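Local coordinates for protein 16S rRNA methylase (Escherichia coli, PDB 3PB3) that methylates N1 of adenine 1408 in the 16S rRNA of assembled 30S subunits, using S-adenosyl-L-methionine, and thereby confers resistance to many aminoglycosides, at residues T33-N38 with N194-K199; R26-M31 with S100-F105; A86-P91 with R119-N124; F92-I97 with A126-K131. The protein carries 4 engineered substitutions. All coordinates share one frame; numbering follows the deposited sequence.

Interaction 1: T33-N38 with N194-K199; sequences TGDGRN and NSMWAK. Engineered in segment 194-199: M196 (natural residue Leu). With SAH (S-adenosyl-L-homocysteine), chain C.
N38 and S195 meet at the tight end of this contact, where a buried asparagine amide is used at both of its ends. Its OD1 accepts the backbone N of S195 at 3.0 Å, the donor standing well above the carbonyl plane, and takes a second, weak bond from N194 N. Its ND2 lies 2.9 Å from the carboxylate oxygen OXT of S-adenosyl-L-homocysteine (SAH). S195 approaches the same carboxylate with OG, which donates to SAH O at 2.6 Å. With chi1 at 85°, OG sits between the backbone N and carbonyl carbon of its own residue, where it also accepts A198 N and N-caps helix 196-203.

The 33-38 segment is the glycine-rich loop after strand 26-31, the first strand in the chain of the central sheet of a Rossmann-like, class I methyltransferase fold. G34, with positive phi, passes its CA close to the ribose O3', and N38 is a cofactor-binding residue. D35 bridges outward from this loop: OD1 closes an Asx turn on R37 N, while OD2 receives M196 N on its syn lone pair at 3.0 Å, nearly straight (169°). A water joins the same OD2 to W197 N.

Toward solvent the fit slackens. The R37 chain runs extended past N194 O, and its guanidinium meets CE of the engineered M196 obliquely, NH2 to CE 3.4 Å; beyond N194 CB, a water links R37 O to N194 OD1.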
# COMPACT_ATOMS: atom_id res chain seq x y z
N THR A 33 -0.61 3.97 3.35
CA THR A 33 -0.47 2.91 4.35
C THR A 33 -1.17 3.19 5.69
O THR A 33 -1.51 2.26 6.41
CB THR A 33 1.03 2.53 4.57
OG1 THR A 33 1.12 1.19 5.09
CG2 THR A 33 1.73 3.50 5.52
N GLY A 34 -1.39 4.46 6.00
CA GLY A 34 -2.11 4.82 7.22
C GLY A 34 -1.23 4.64 8.44
O GLY A 34 -0.12 5.15 8.47
N ASP A 35 -1.73 3.92 9.45
CA ASP A 35 -1.04 3.82 10.75
C ASP A 35 0.13 2.83 10.79
O ASP A 35 0.81 2.72 11.82
CB ASP A 35 -2.03 3.56 11.90
CG ASP A 35 -2.73 2.20 11.80
OD1 ASP A 35 -2.22 1.29 11.11
OD2 ASP A 35 -3.80 2.04 12.44
N GLY A 36 0.37 2.13 9.69
CA GLY A 36 1.50 1.20 9.60
C GLY A 36 1.25 -0.18 10.18
O GLY A 36 2.11 -1.07 10.07
N ARG A 37 0.08 -0.39 10.79
CA ARG A 37 -0.23 -1.67 11.42
C ARG A 37 -0.45 -2.78 10.41
O ARG A 37 -0.07 -3.93 10.67
CB ARG A 37 -1.43 -1.57 12.36
CG ARG A 37 -1.17 -0.67 13.55
CD ARG A 37 -2.38 -0.57 14.47
NE ARG A 37 -2.10 0.38 15.54
CZ ARG A 37 -1.43 0.09 16.65
NH1 ARG A 37 -0.96 -1.14 16.87
NH2 ARG A 37 -1.22 1.04 17.55
N ASN A 38 -1.06 -2.46 9.27
CA ASN A 38 -1.27 -3.47 8.23
C ASN A 38 0.05 -3.98 7.69
O ASN A 38 0.25 -5.19 7.54
CB ASN A 38 -2.10 -2.91 7.06
CG ASN A 38 -3.55 -2.69 7.42
OD1 ASN A 38 -4.07 -3.28 8.37
ND2 ASN A 38 -4.22 -1.84 6.65
N ASN A 194 -4.96 -5.22 10.68
CA ASN A 194 -4.63 -4.72 12.01
C ASN A 194 -4.78 -3.20 12.19
O ASN A 194 -4.81 -2.71 13.32
CB ASN A 194 -3.22 -5.17 12.42
CG ASN A 194 -3.18 -6.61 12.97
OD1 ASN A 194 -2.12 -7.08 13.39
ND2 ASN A 194 -4.32 -7.29 12.98
N SER A 195 -4.90 -2.44 11.10
CA SER A 195 -5.04 -0.99 11.25
C SER A 195 -6.34 -0.64 11.98
O SER A 195 -7.33 -1.36 11.87
CB SER A 195 -4.96 -0.27 9.90
OG SER A 195 -6.21 -0.23 9.25
N MET A 196 -6.31 0.45 12.72
CA MET A 196 -7.48 0.87 13.51
C MET A 196 -8.64 1.24 12.59
O MET A 196 -9.79 1.00 12.92
CB MET A 196 -7.11 2.03 14.43
CG MET A 196 -6.04 1.65 15.46
SD MET A 196 -5.87 2.84 16.79
CE MET A 196 -4.40 2.21 17.57
N TRP A 197 -8.30 1.81 11.44
CA TRP A 197 -9.25 2.14 10.38
C TRP A 197 -9.95 0.89 9.84
O TRP A 197 -11.18 0.85 9.75
CB TRP A 197 -8.51 2.86 9.25
CG TRP A 197 -9.31 3.18 8.01
CD1 TRP A 197 -9.00 2.81 6.74
CD2 TRP A 197 -10.51 3.97 7.92
NE1 TRP A 197 -9.94 3.30 5.86
CE2 TRP A 197 -10.87 4.02 6.55
CE3 TRP A 197 -11.31 4.64 8.85
CZ2 TRP A 197 -12.00 4.71 6.09
CZ3 TRP A 197 -12.44 5.33 8.40
CH2 TRP A 197 -12.77 5.36 7.03
N ALA A 198 -9.17 -0.13 9.49
CA ALA A 198 -9.75 -1.39 9.00
C ALA A 198 -10.66 -2.05 10.03
O ALA A 198 -11.73 -2.57 9.68
CB ALA A 198 -8.65 -2.35 8.56
N LYS A 199 -10.24 -2.02 11.30
CA LYS A 199 -11.05 -2.55 12.41
C LYS A 199 -12.40 -1.84 12.54
O LYS A 199 -13.44 -2.48 12.73
CB LYS A 199 -10.28 -2.48 13.73
CG LYS A 199 -9.04 -3.37 13.82
CD LYS A 199 -9.41 -4.82 14.12
CE LYS A 199 -8.18 -5.74 14.16
NZ LYS A 199 -7.12 -5.22 15.07
N SAH C . -4.39 1.70 4.03
CA SAH C . -4.89 2.32 5.29
CB SAH C . -5.90 3.43 4.97
CG SAH C . -5.89 4.51 6.06
SD SAH C . -7.03 5.83 5.74
C SAH C . -5.53 1.27 6.15
O SAH C . -5.59 1.47 7.36
OXT SAH C . -6.00 0.21 5.71
C5' SAH C . -6.52 6.53 4.21
C4' SAH C . -5.04 6.92 4.18
O4' SAH C . -4.72 7.30 2.84
C3' SAH C . -4.66 8.09 5.08
O3' SAH C . -3.59 7.70 5.96
C2' SAH C . -4.18 9.17 4.12
O2' SAH C . -3.09 9.97 4.62
C1' SAH C . -3.81 8.40 2.87
N9 SAH C . -3.93 9.25 1.67
C8 SAH C . -4.96 10.06 1.36
N7 SAH C . -4.73 10.71 0.19
C5 SAH C . -3.53 10.32 -0.26
C6 SAH C . -2.68 10.61 -1.44
N6 SAH C . -3.09 11.49 -2.39
N1 SAH C . -1.49 9.98 -1.53
C2 SAH C . -1.06 9.10 -0.59
N3 SAH C . -1.79 8.79 0.50
C4 SAH C . -3.00 9.36 0.72
O HOH W 1 -5.91 3.59 11.44
O HOH W 2 -0.07 -5.16 13.25

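Interaction 2: R26-M31 with S100-F105; sequences RVHIDM and SISILF. Engineered in segment 26-31: M31 (natural residue Leu). With SAH (S-adenosyl-L-homocysteine), chain C.
S100 OG is gripped by two side chains of the neighbouring strand: H28 ND1 lies 2.6 Å from it, in the plane of the imidazole at its edge, where either atom could be the donor, and R26 NH2 donates to it at 2.8 Å from within the guanidinium plane. The arginine comes round through a bend at chi3 (53°). H28 holds CG anti to its backbone N (chi1 179°), which lays the ring along strand 100-104, and its far nitrogen NE2 donates to S102 OG at 3.0 Å with some tilt from the ring plane. S102 OG donates to D30 OD1 at 2.7 Å, on the anti side of the carboxylate and out of its plane. A chain of polar groups follows the face that carries H28, D30, S100 and S102, and the two hydrogen bonds of the ring would hold its rotation.

Between the backbones, the strands pair in parallel register, 20° apart. I29 N donates to S100 O and I29 O accepts S102 N at 2.8 Å, while M31 N reaches S102 O. The other face is apolar, with I29 CB beside I101 CG1 and CB of the engineered M31 3.9 Å from I103 CG1.

At the C-terminal ends, L104 O accepts the amino group of SAH at 2.7 Å, and a water bound to L104 N lies near D30 OD1. These are central strands of the Rossmann-like sheet, flanked by strand 49-54 beside 26-31 and strand 133-139 beside 98-104, with T33, before helix 37-44, bonded to D30 OD2.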
# COMPACT_ATOMS: atom_id res chain seq x y z
N ARG A 26 11.81 -10.06 -2.51
CA ARG A 26 10.65 -9.34 -3.04
C ARG A 26 10.54 -7.97 -2.39
O ARG A 26 11.00 -7.77 -1.26
CB ARG A 26 9.36 -10.12 -2.76
CG ARG A 26 9.27 -11.53 -3.33
CD ARG A 26 7.85 -12.08 -3.17
NE ARG A 26 6.87 -11.14 -3.72
CZ ARG A 26 6.07 -10.35 -3.00
NH1 ARG A 26 6.08 -10.38 -1.67
NH2 ARG A 26 5.25 -9.52 -3.63
N VAL A 27 9.89 -7.05 -3.09
CA VAL A 27 9.56 -5.74 -2.53
C VAL A 27 8.06 -5.48 -2.69
O VAL A 27 7.52 -5.62 -3.79
CB VAL A 27 10.36 -4.62 -3.22
CG1 VAL A 27 9.93 -3.24 -2.70
CG2 VAL A 27 11.85 -4.83 -3.00
N HIS A 28 7.41 -5.12 -1.59
CA HIS A 28 6.00 -4.77 -1.62
C HIS A 28 5.79 -3.31 -1.21
O HIS A 28 6.34 -2.86 -0.20
CB HIS A 28 5.20 -5.68 -0.66
CG HIS A 28 3.74 -5.35 -0.62
ND1 HIS A 28 2.85 -5.83 -1.54
CD2 HIS A 28 3.03 -4.55 0.21
CE1 HIS A 28 1.64 -5.36 -1.27
NE2 HIS A 28 1.73 -4.57 -0.21
N ILE A 29 5.00 -2.58 -2.00
CA ILE A 29 4.63 -1.21 -1.65
C ILE A 29 3.16 -1.13 -1.26
O ILE A 29 2.28 -1.61 -1.97
CB ILE A 29 4.92 -0.19 -2.79
CG1 ILE A 29 6.42 -0.05 -3.02
CG2 ILE A 29 4.31 1.18 -2.46
CD1 ILE A 29 6.81 0.88 -4.20
N ASP A 30 2.91 -0.52 -0.10
CA ASP A 30 1.56 -0.22 0.35
C ASP A 30 1.38 1.29 0.29
O ASP A 30 1.98 2.02 1.08
CB ASP A 30 1.36 -0.76 1.77
CG ASP A 30 -0.09 -0.67 2.26
OD1 ASP A 30 -1.03 -0.93 1.46
OD2 ASP A 30 -0.29 -0.35 3.45
N MET A 31 0.58 1.77 -0.66
CA MET A 31 0.34 3.20 -0.86
C MET A 31 -0.85 3.67 -0.01
O MET A 31 -1.89 3.02 0.00
CB MET A 31 0.08 3.49 -2.35
CG MET A 31 -0.35 4.94 -2.67
SD MET A 31 0.93 6.16 -2.25
CE MET A 31 2.02 5.97 -3.64
N SER A 100 5.04 -6.11 -5.94
CA SER A 100 3.61 -5.98 -5.71
C SER A 100 3.29 -4.64 -5.08
O SER A 100 4.14 -4.03 -4.42
CB SER A 100 3.08 -7.12 -4.82
OG SER A 100 3.77 -7.17 -3.59
N ILE A 101 2.07 -4.17 -5.33
CA ILE A 101 1.61 -2.87 -4.84
C ILE A 101 0.18 -3.00 -4.37
O ILE A 101 -0.66 -3.63 -5.03
CB ILE A 101 1.66 -1.78 -5.95
CG1 ILE A 101 3.06 -1.65 -6.55
CG2 ILE A 101 1.22 -0.43 -5.38
CD1 ILE A 101 3.20 -0.52 -7.57
N SER A 102 -0.12 -2.39 -3.23
CA SER A 102 -1.46 -2.43 -2.71
C SER A 102 -1.96 -1.04 -2.33
O SER A 102 -1.18 -0.16 -1.95
CB SER A 102 -1.54 -3.37 -1.50
OG SER A 102 -0.76 -2.88 -0.43
N ILE A 103 -3.27 -0.85 -2.49
CA ILE A 103 -3.94 0.32 -1.94
C ILE A 103 -5.14 -0.23 -1.18
O ILE A 103 -6.08 -0.75 -1.79
CB ILE A 103 -4.40 1.31 -3.04
CG1 ILE A 103 -3.20 1.96 -3.74
CG2 ILE A 103 -5.27 2.40 -2.43
CD1 ILE A 103 -3.59 2.86 -4.93
N LEU A 104 -5.09 -0.14 0.15
CA LEU A 104 -6.11 -0.76 0.99
C LEU A 104 -6.97 0.27 1.71
O LEU A 104 -6.44 1.15 2.39
CB LEU A 104 -5.44 -1.68 2.02
CG LEU A 104 -4.46 -2.72 1.50
CD1 LEU A 104 -3.74 -3.37 2.67
CD2 LEU A 104 -5.20 -3.77 0.66
N PHE A 105 -8.29 0.14 1.56
CA PHE A 105 -9.26 0.99 2.25
C PHE A 105 -8.92 2.48 2.16
O PHE A 105 -8.93 3.18 3.18
CB PHE A 105 -9.40 0.53 3.71
CG PHE A 105 -9.46 -0.97 3.86
CD1 PHE A 105 -10.60 -1.68 3.47
CD2 PHE A 105 -8.37 -1.67 4.36
CE1 PHE A 105 -10.66 -3.08 3.59
CE2 PHE A 105 -8.41 -3.07 4.49
CZ PHE A 105 -9.55 -3.77 4.09
N SAH C . -4.39 1.70 4.03
CA SAH C . -4.89 2.32 5.29
CB SAH C . -5.90 3.43 4.97
CG SAH C . -5.89 4.51 6.06
SD SAH C . -7.03 5.83 5.74
C SAH C . -5.53 1.27 6.15
O SAH C . -5.59 1.47 7.36
OXT SAH C . -6.00 0.21 5.71
C5' SAH C . -6.52 6.53 4.21
C4' SAH C . -5.04 6.92 4.18
O4' SAH C . -4.72 7.30 2.84
C3' SAH C . -4.66 8.09 5.08
O3' SAH C . -3.59 7.70 5.96
C2' SAH C . -4.18 9.17 4.12
O2' SAH C . -3.09 9.97 4.62
C1' SAH C . -3.81 8.40 2.87
N9 SAH C . -3.93 9.25 1.67
C8 SAH C . -4.96 10.06 1.36
N7 SAH C . -4.73 10.71 0.19
C5 SAH C . -3.53 10.32 -0.26
C6 SAH C . -2.68 10.61 -1.44
N6 SAH C . -3.09 11.49 -2.39
N1 SAH C . -1.49 9.98 -1.53
C2 SAH C . -1.06 9.10 -0.59
N3 SAH C . -1.79 8.79 0.50
C4 SAH C . -3.00 9.36 0.72
O HOH W 3 -2.99 1.07 1.53

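Interaction 3: A86-P91 with R119-N124; sequences AAESMP and RDILSN. Engineered in segment 86-91: M90 (natural residue Leu). With SAH (S-adenosyl-L-homocysteine), chain C.
I121, in the first turn of helix 119-126, meets the 86-91 loop with both of its branches. CG2 packs on A87 CB at 3.7 Å, while CD1, folded round by chi2 of -50°, rests on CG of E88 at 3.8 Å. The isoleucine therefore backs two consecutive residues of the type I turn from A86 to S89, on the aliphatic part of each. One turn further along comes N124, which points at the loop. Its ND2 donates to A87 O at 3.3 Å, a fairly straight bond (159°) with the acceptor near the amide plane. The other half of the amide lies against the engineered M90, whose chain passes over the amide with SD 3.3 Å from N124 OD1 and CG against the amide carbon.

The loop it packs against forms the adenine end of the cofactor site in this Rossmann-like methyltransferase. A87 N donates to SAH N1 at 2.8 Å in an almost linear bond (176°), and SAH N6 donates to E88 OE1 at 3.0 Å; OE2 of the same carboxylate is bonded to Y113 of helix 108-115.

Because N124 holds the carbonyl of the residue whose N-H reads the adenine, it is probably a second-shell residue of the site. The donor offered to N1 and the acceptor offered to N6 are consistent with the Watson-Crick edge of a neutral adenine.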
# COMPACT_ATOMS: atom_id res chain seq x y z
N ALA A 86 3.18 11.49 -1.03
CA ALA A 86 1.82 11.27 -1.52
C ALA A 86 1.83 10.56 -2.87
O ALA A 86 2.88 10.48 -3.52
CB ALA A 86 1.07 12.60 -1.61
N ALA A 87 0.67 10.04 -3.28
CA ALA A 87 0.51 9.42 -4.60
C ALA A 87 0.92 10.36 -5.75
O ALA A 87 1.37 9.90 -6.80
CB ALA A 87 -0.93 8.95 -4.79
N GLU A 88 0.76 11.67 -5.53
CA GLU A 88 1.16 12.70 -6.49
C GLU A 88 2.69 12.88 -6.62
O GLU A 88 3.17 13.41 -7.62
CB GLU A 88 0.54 14.06 -6.11
CG GLU A 88 -1.00 14.13 -6.09
CD GLU A 88 -1.62 13.78 -4.73
OE1 GLU A 88 -1.05 12.95 -4.00
OE2 GLU A 88 -2.70 14.33 -4.40
N SER A 89 3.44 12.41 -5.61
CA SER A 89 4.85 12.79 -5.37
C SER A 89 5.90 12.27 -6.36
O SER A 89 6.91 12.95 -6.61
CB SER A 89 5.25 12.42 -3.94
OG SER A 89 6.63 12.65 -3.70
N MET A 90 5.70 11.06 -6.89
CA MET A 90 6.62 10.45 -7.87
C MET A 90 8.10 10.33 -7.41
O MET A 90 9.01 10.59 -8.21
CB MET A 90 6.55 11.18 -9.22
CG MET A 90 5.32 10.87 -10.05
SD MET A 90 5.26 11.77 -11.62
CE MET A 90 4.15 13.10 -11.21
N PRO A 91 8.35 9.92 -6.15
CA PRO A 91 9.74 9.80 -5.68
C PRO A 91 10.55 8.89 -6.59
O PRO A 91 10.23 7.71 -6.74
CB PRO A 91 9.60 9.16 -4.29
CG PRO A 91 8.20 9.40 -3.88
CD PRO A 91 7.39 9.43 -5.14
N ARG A 119 -6.17 8.74 -14.01
CA ARG A 119 -5.21 7.96 -14.80
C ARG A 119 -3.76 8.39 -14.58
O ARG A 119 -2.87 7.54 -14.51
CB ARG A 119 -5.58 7.98 -16.29
CG ARG A 119 -6.92 7.28 -16.58
CD ARG A 119 -7.14 7.04 -18.08
NE ARG A 119 -6.99 8.26 -18.88
CZ ARG A 119 -7.96 9.15 -19.10
NH1 ARG A 119 -9.17 8.98 -18.57
NH2 ARG A 119 -7.71 10.21 -19.84
N ASP A 120 -3.53 9.70 -14.47
CA ASP A 120 -2.17 10.19 -14.27
C ASP A 120 -1.59 9.73 -12.93
O ASP A 120 -0.46 9.24 -12.86
CB ASP A 120 -2.11 11.72 -14.38
CG ASP A 120 -0.70 12.27 -14.23
OD1 ASP A 120 0.20 11.81 -14.96
OD2 ASP A 120 -0.49 13.14 -13.37
N ILE A 121 -2.39 9.85 -11.87
CA ILE A 121 -1.95 9.45 -10.53
C ILE A 121 -1.71 7.94 -10.47
O ILE A 121 -0.68 7.48 -9.98
CB ILE A 121 -2.94 9.90 -9.42
CG1 ILE A 121 -3.10 11.44 -9.38
CG2 ILE A 121 -2.52 9.36 -8.05
CD1 ILE A 121 -1.82 12.24 -9.34
N LEU A 122 -2.66 7.16 -11.00
CA LEU A 122 -2.48 5.72 -11.07
C LEU A 122 -1.24 5.35 -11.88
O LEU A 122 -0.55 4.38 -11.55
CB LEU A 122 -3.73 5.02 -11.61
CG LEU A 122 -4.99 5.03 -10.73
CD1 LEU A 122 -6.02 4.14 -11.38
CD2 LEU A 122 -4.73 4.60 -9.29
N SER A 123 -0.93 6.14 -12.91
CA SER A 123 0.32 5.96 -13.67
C SER A 123 1.55 6.10 -12.79
O SER A 123 2.50 5.33 -12.93
CB SER A 123 0.40 6.93 -14.85
OG SER A 123 -0.57 6.57 -15.81
N ASN A 124 1.54 7.09 -11.88
CA ASN A 124 2.63 7.26 -10.91
C ASN A 124 2.80 6.02 -10.05
O ASN A 124 3.92 5.62 -9.74
CB ASN A 124 2.37 8.44 -9.96
CG ASN A 124 2.18 9.76 -10.67
OD1 ASN A 124 2.58 9.94 -11.82
ND2 ASN A 124 1.58 10.71 -9.96
N SAH C . -4.39 1.70 4.03
CA SAH C . -4.89 2.32 5.29
CB SAH C . -5.90 3.43 4.97
CG SAH C . -5.89 4.51 6.06
SD SAH C . -7.03 5.83 5.74
C SAH C . -5.53 1.27 6.15
O SAH C . -5.59 1.47 7.36
OXT SAH C . -6.00 0.21 5.71
C5' SAH C . -6.52 6.53 4.21
C4' SAH C . -5.04 6.92 4.18
O4' SAH C . -4.72 7.30 2.84
C3' SAH C . -4.66 8.09 5.08
O3' SAH C . -3.59 7.70 5.96
C2' SAH C . -4.18 9.17 4.12
O2' SAH C . -3.09 9.97 4.62
C1' SAH C . -3.81 8.40 2.87
N9 SAH C . -3.93 9.25 1.67
C8 SAH C . -4.96 10.06 1.36
N7 SAH C . -4.73 10.71 0.19
C5 SAH C . -3.53 10.32 -0.26
C6 SAH C . -2.68 10.61 -1.44
N6 SAH C . -3.09 11.49 -2.39
N1 SAH C . -1.49 9.98 -1.53
C2 SAH C . -1.06 9.10 -0.59
N3 SAH C . -1.79 8.79 0.50
C4 SAH C . -3.00 9.36 0.72

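Interaction 4: F92-I97 with A126-K131; sequences FELKNI and ADMAKK. Engineered in segment 126-131: M128 (natural residue Leu).
L94 and the engineered M128 cross obliquely where two turns close on each other, a type II turn from L94 to I97 and a type I turn from A126 to A129. Both lie at the end of the central strands of the Rossmann-like fold away from the cofactor, the first just before strand 98-104, the second between helix 119-126 and the short strand 129-130. The M128 chain is extended beyond CG (chi2 -174°), so that its CE reaches L94 CD1 at 3.8 Å, with CB of the leucine almost as near. This pair faces inward, toward I54 of strand 49-54.

K95 goes the other way. Although the residue points away overall, its CB still touches D127 O, and three successive bends fold the chain back over the A126-A129 turn and bring NZ to 3.3 Å from D127 CB and alongside M128 CG. No hydrogen bond to D127 O results, since the angle is poor, and the aspartate carboxylate stays too far for a direct ion pair.

Between these side chains the backbones are pinned at two places. N96 N donates to D127 O at 2.8 Å, on a lone pair in the carbonyl plane, whereas I97 N comes to M128 O from well above that plane, at 3.0 Å.

K130 is stretched instead of folded. Its chain lies along the N96-I97 backbone on the way to a salt bridge with D99, and its CE passes 3.2 Å from I97 O. On the outer side, N96 OD1 accepts a water at 2.7 Å that also makes a weak bond with K131 N.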
# COMPACT_ATOMS: atom_id res chain seq x y z
N PHE A 92 11.59 9.45 -7.22
CA PHE A 92 12.34 8.72 -8.24
C PHE A 92 12.96 7.40 -7.75
O PHE A 92 13.09 6.46 -8.52
CB PHE A 92 13.40 9.60 -8.91
CG PHE A 92 14.67 9.78 -8.10
CD1 PHE A 92 15.80 9.02 -8.38
CD2 PHE A 92 14.73 10.72 -7.08
CE1 PHE A 92 16.97 9.19 -7.64
CE2 PHE A 92 15.90 10.91 -6.34
CZ PHE A 92 17.02 10.13 -6.62
N GLU A 93 13.32 7.35 -6.47
CA GLU A 93 13.97 6.17 -5.89
C GLU A 93 13.06 4.93 -5.95
O GLU A 93 13.55 3.80 -6.01
CB GLU A 93 14.39 6.42 -4.43
CG GLU A 93 15.37 7.59 -4.22
CD GLU A 93 14.66 8.92 -3.97
OE1 GLU A 93 13.53 9.12 -4.47
OE2 GLU A 93 15.24 9.78 -3.26
N LEU A 94 11.75 5.16 -5.96
CA LEU A 94 10.80 4.05 -5.93
C LEU A 94 10.38 3.54 -7.31
O LEU A 94 9.56 2.62 -7.41
CB LEU A 94 9.57 4.42 -5.11
CG LEU A 94 9.82 4.77 -3.64
CD1 LEU A 94 8.49 5.04 -2.96
CD2 LEU A 94 10.59 3.66 -2.90
N LYS A 95 10.94 4.12 -8.36
CA LYS A 95 10.62 3.69 -9.72
C LYS A 95 11.11 2.27 -10.00
O LYS A 95 12.26 1.94 -9.69
CB LYS A 95 11.21 4.67 -10.75
CG LYS A 95 10.22 5.73 -11.25
CD LYS A 95 9.88 6.83 -10.23
CE LYS A 95 8.82 6.40 -9.19
NZ LYS A 95 7.61 5.78 -9.78
N ASN A 96 10.23 1.44 -10.55
CA ASN A 96 10.60 0.10 -11.03
C ASN A 96 11.16 -0.80 -9.92
O ASN A 96 12.10 -1.56 -10.14
CB ASN A 96 11.58 0.24 -12.21
CG ASN A 96 11.82 -1.06 -12.95
OD1 ASN A 96 10.88 -1.78 -13.30
ND2 ASN A 96 13.09 -1.36 -13.21
N ILE A 97 10.59 -0.69 -8.72
CA ILE A 97 11.15 -1.38 -7.55
C ILE A 97 10.26 -2.51 -6.98
O ILE A 97 10.76 -3.45 -6.37
CB ILE A 97 11.55 -0.36 -6.43
CG1 ILE A 97 12.63 -0.94 -5.52
CG2 ILE A 97 10.32 0.11 -5.64
CD1 ILE A 97 13.22 0.07 -4.54
N ALA A 126 1.88 2.93 -10.88
CA ALA A 126 2.36 1.85 -11.75
C ALA A 126 3.85 1.95 -12.04
O ALA A 126 4.52 0.94 -12.20
CB ALA A 126 1.56 1.83 -13.05
N ASP A 127 4.36 3.18 -12.09
CA ASP A 127 5.78 3.43 -12.35
C ASP A 127 6.68 2.90 -11.24
O ASP A 127 7.88 2.72 -11.46
CB ASP A 127 6.02 4.92 -12.55
CG ASP A 127 5.49 5.43 -13.88
OD1 ASP A 127 5.19 4.61 -14.78
OD2 ASP A 127 5.36 6.66 -14.03
N MET A 128 6.10 2.67 -10.06
CA MET A 128 6.83 2.09 -8.93
C MET A 128 6.96 0.57 -9.04
O MET A 128 7.74 -0.05 -8.30
CB MET A 128 6.17 2.47 -7.60
CG MET A 128 6.15 3.97 -7.32
SD MET A 128 5.51 4.38 -5.67
CE MET A 128 6.04 6.08 -5.62
N ALA A 129 6.19 -0.03 -9.95
CA ALA A 129 6.18 -1.49 -10.10
C ALA A 129 7.17 -2.01 -11.14
O ALA A 129 7.45 -1.34 -12.14
CB ALA A 129 4.78 -1.97 -10.44
N LYS A 130 7.70 -3.21 -10.88
CA LYS A 130 8.49 -3.94 -11.87
C LYS A 130 7.55 -4.48 -12.96
O LYS A 130 6.34 -4.56 -12.75
CB LYS A 130 9.20 -5.12 -11.22
CG LYS A 130 10.20 -4.78 -10.15
CD LYS A 130 10.65 -6.07 -9.46
CE LYS A 130 11.68 -5.80 -8.39
NZ LYS A 130 11.95 -7.02 -7.58
N LYS A 131 8.12 -4.87 -14.10
CA LYS A 131 7.35 -5.43 -15.22
C LYS A 131 6.39 -6.53 -14.76
O LYS A 131 5.22 -6.55 -15.16
CB LYS A 131 8.28 -5.96 -16.32
CG LYS A 131 7.55 -6.74 -17.44
CD LYS A 131 8.45 -7.01 -18.65
CE LYS A 131 9.48 -8.12 -18.39
NZ LYS A 131 8.84 -9.45 -18.14
O HOH W 4 11.40 -4.36 -13.81

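In the fold
The first of the contact segments is strand 26-31, which follows the N-terminal hairpin and helix 14-21 and leads straight into the 33-38 loop. Interaction 2 closes a loop of 68 residues by bringing strand 98-104 beside it, and interaction 1 closes the longest, 155 residues, by joining the 33-38 loop to the start of helix 196-203. The two cross along the chain and touch through W197 and F105. Interactions 3 and 4 close short loops that cross each other, both nested inside interaction 1 and both crossing interaction 2. They bind the 86-97 connection to helix 119-126 and the turn after it. Interactions 1, 2 and 3 all reach SAH, whereas interaction 4 packs against the other end of the central strands, on V27, I29 and I101.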